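Side-chain contact in transferrin binding protein B (Actinobacillus suis, PDB 3PQU), which probably binds host transferrin at the bacterial outer membrane as a surface lipoprotein of the iron-acquisition receptor: residues A[174-179]-A[262-267]. Sequence-based numbering, arbitrary orientation.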
loop_
_atom_site.group_PDB
_atom_site.type_symbol
_atom_site.label_atom_id
_atom_site.label_comp_id
_atom_site.label_asym_id
_atom_site.label_seq_id
_atom_site.Cartn_x
_atom_site.Cartn_y
_atom_site.Cartn_z
ATOM N N GLY A 174 2.367 5.484 -18.500
ATOM C CA GLY A 174 1.134 6.037 -17.957
ATOM C C GLY A 174 1.046 7.560 -18.034
ATOM O O GLY A 174 1.453 8.187 -19.009
ATOM N N THR A 175 0.524 8.161 -16.979
ATOM C CA THR A 175 0.287 9.593 -16.970
ATOM C C THR A 175 0.905 10.226 -15.732
ATOM O O THR A 175 1.467 9.538 -14.876
ATOM C CB THR A 175 -1.229 9.902 -16.921
ATOM O OG1 THR A 175 -1.796 9.294 -15.755
ATOM C CG2 THR A 175 -1.946 9.379 -18.180
ATOM N N TRP A 176 0.811 11.549 -15.662
ATOM C CA TRP A 176 1.026 12.273 -14.415
ATOM C C TRP A 176 0.055 13.438 -14.408
ATOM O O TRP A 176 -0.529 13.757 -15.440
ATOM C CB TRP A 176 2.496 12.729 -14.237
ATOM C CG TRP A 176 3.007 13.696 -15.272
ATOM C CD1 TRP A 176 3.225 13.449 -16.620
ATOM C CD2 TRP A 176 3.422 15.048 -15.046
ATOM N NE1 TRP A 176 3.734 14.579 -17.230
ATOM C CE2 TRP A 176 3.866 15.568 -16.287
ATOM C CE3 TRP A 176 3.494 15.861 -13.905
ATOM C CZ2 TRP A 176 4.337 16.874 -16.423
ATOM C CZ3 TRP A 176 3.971 17.159 -14.039
ATOM C CH2 TRP A 176 4.384 17.652 -15.293
ATOM N N ASP A 177 -0.122 14.056 -13.239
ATOM C CA ASP A 177 -1.056 15.182 -13.054
ATOM C C ASP A 177 -0.565 16.042 -11.887
ATOM O O ASP A 177 0.253 15.590 -11.089
ATOM C CB ASP A 177 -2.465 14.675 -12.746
ATOM C CG ASP A 177 -3.156 14.113 -13.966
ATOM O OD1 ASP A 177 -3.270 12.876 -14.085
ATOM O OD2 ASP A 177 -3.566 14.919 -14.815
ATOM N N PHE A 178 -1.057 17.273 -11.787
ATOM C CA PHE A 178 -0.511 18.210 -10.809
ATOM C C PHE A 178 -1.430 19.383 -10.501
ATOM O O PHE A 178 -2.315 19.709 -11.283
ATOM C CB PHE A 178 0.827 18.764 -11.336
ATOM C CG PHE A 178 0.691 19.551 -12.640
ATOM C CD1 PHE A 178 0.389 20.912 -12.617
ATOM C CD2 PHE A 178 0.838 18.921 -13.872
ATOM C CE1 PHE A 178 0.230 21.660 -13.803
ATOM C CE2 PHE A 178 0.712 19.661 -15.072
ATOM C CZ PHE A 178 0.399 21.039 -15.031
ATOM N N THR A 179 -1.188 20.023 -9.359
ATOM C CA THR A 179 -1.702 21.349 -9.076
ATOM C C THR A 179 -0.547 22.168 -8.497
ATOM O O THR A 179 0.277 21.636 -7.746
ATOM C CB THR A 179 -2.882 21.354 -8.063
ATOM O OG1 THR A 179 -3.302 22.705 -7.841
ATOM C CG2 THR A 179 -2.477 20.755 -6.698
ATOM N N LYS A 262 10.073 17.441 -21.964
ATOM C CA LYS A 262 10.281 16.732 -20.716
ATOM C C LYS A 262 10.323 17.750 -19.579
ATOM O O LYS A 262 11.149 18.658 -19.581
ATOM C CB LYS A 262 11.571 15.907 -20.744
ATOM C CG LYS A 262 11.743 15.064 -19.479
ATOM C CD LYS A 262 13.125 14.410 -19.397
ATOM C CE LYS A 262 13.390 13.531 -20.595
ATOM N NZ LYS A 262 14.659 12.733 -20.444
ATOM N N ARG A 263 9.419 17.590 -18.616
ATOM C CA ARG A 263 9.341 18.470 -17.450
ATOM C C ARG A 263 10.170 17.942 -16.267
ATOM O O ARG A 263 10.696 18.721 -15.476
ATOM C CB ARG A 263 7.892 18.599 -16.983
ATOM C CG ARG A 263 6.991 19.365 -17.916
ATOM C CD ARG A 263 7.281 20.845 -17.817
ATOM N NE ARG A 263 6.064 21.639 -17.945
ATOM C CZ ARG A 263 6.050 22.933 -18.232
ATOM N NH1 ARG A 263 7.191 23.581 -18.430
ATOM N NH2 ARG A 263 4.897 23.575 -18.341
ATOM N N TYR A 264 10.262 16.621 -16.134
ATOM C CA TYR A 264 10.947 16.025 -14.975
ATOM C C TYR A 264 11.669 14.727 -15.304
ATOM O O TYR A 264 11.222 13.958 -16.168
ATOM C CB TYR A 264 9.938 15.714 -13.871
ATOM C CG TYR A 264 9.513 16.873 -13.019
ATOM C CD1 TYR A 264 10.345 17.364 -12.006
ATOM C CD2 TYR A 264 8.264 17.465 -13.199
ATOM C CE1 TYR A 264 9.945 18.441 -11.223
ATOM C CE2 TYR A 264 7.859 18.509 -12.431
ATOM C CZ TYR A 264 8.693 18.999 -11.435
ATOM O OH TYR A 264 8.257 20.043 -10.666
ATOM N N SER A 265 12.777 14.494 -14.604
ATOM C CA SER A 265 13.423 13.176 -14.532
ATOM C C SER A 265 13.202 12.641 -13.126
ATOM O O SER A 265 13.222 13.391 -12.156
ATOM C CB SER A 265 14.960 13.244 -14.773
ATOM O OG SER A 265 15.281 13.671 -16.085
ATOM N N ILE A 266 13.069 11.336 -12.989
ATOM C CA ILE A 266 12.780 10.795 -11.670
ATOM C C ILE A 266 13.790 9.718 -11.303
ATOM O O ILE A 266 14.235 8.957 -12.162
ATOM C CB ILE A 266 11.342 10.224 -11.647
ATOM C CG1 ILE A 266 10.330 11.375 -11.646
ATOM C CG2 ILE A 266 11.152 9.295 -10.468
ATOM C CD1 ILE A 266 8.902 10.921 -11.663
ATOM N N GLU A 267 14.193 9.674 -10.035
ATOM C CA GLU A 267 15.015 8.567 -9.578
ATOM C C GLU A 267 14.494 8.128 -8.223
ATOM O O GLU A 267 14.025 8.957 -7.431
ATOM C CB GLU A 267 16.517 8.935 -9.537
ATOM C CG GLU A 267 16.867 10.069 -8.588
ATOM C CD GLU A 267 18.366 10.344 -8.532
ATOM O OE1 GLU A 267 19.076 9.966 -9.490
ATOM O OE2 GLU A 267 18.830 10.938 -7.533
#
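Trp-176 reaches across the interior of a beta-barrel and sets the far rim of its indole against Arg-263 and Tyr-264. The two strands share no hydrogen bond: the CA atoms of Trp-176 and Tyr-264, the nearest across the contact, are still 10.6 Å apart, so the gap is bridged by large side chains. With CG lodged between the backbone N and the carbonyl carbon (chi1 62°), the six-membered ring is carried inward. Its closest approach is to the aliphatic base of Arg-263, where CZ2 of Trp-176 lies 3.9 Å from CG of Arg-263 and CH2 of Trp-176 also rests near CB of Arg-263. These methylenes come up at the edge of the indole, near its plane, and the guanidinium stands steeply to it, 81° between the planes. Arginine suits this place because its first carbons are apolar enough to pack on the tryptophan, while the chain, bent at chi2 and chi3, takes the charge onward to a cation-pi contact with Phe-289. Toward Tyr-264 the fit is slacker: CZ3 of Trp-176 and CD2 of Tyr-264 are 4.4 Å apart, a loose apolar touch at the rim of the phenol ring. Thus the packing is closest at Arg-263, although that residue is partly exposed, whereas the two aromatic residues are buried. Tryptophan and tyrosine suit this interior as large apolar rings, each with one polar atom hydrogen-bonded to a backbone carbonyl, NE1 of Trp-176 to O of Tyr-247 and OH of Tyr-264 to O of Thr-290. Arg-263 and Tyr-264 both face Leu-246 in a classic beta bulge, which lets two successive residues point toward Trp-176. Strands 229-236 and 241-249 link the two partners in the sheet, and Leu-318 and Phe-322 of strand 318-326 extend the apolar packing around Tyr-264 and Trp-176, respectively.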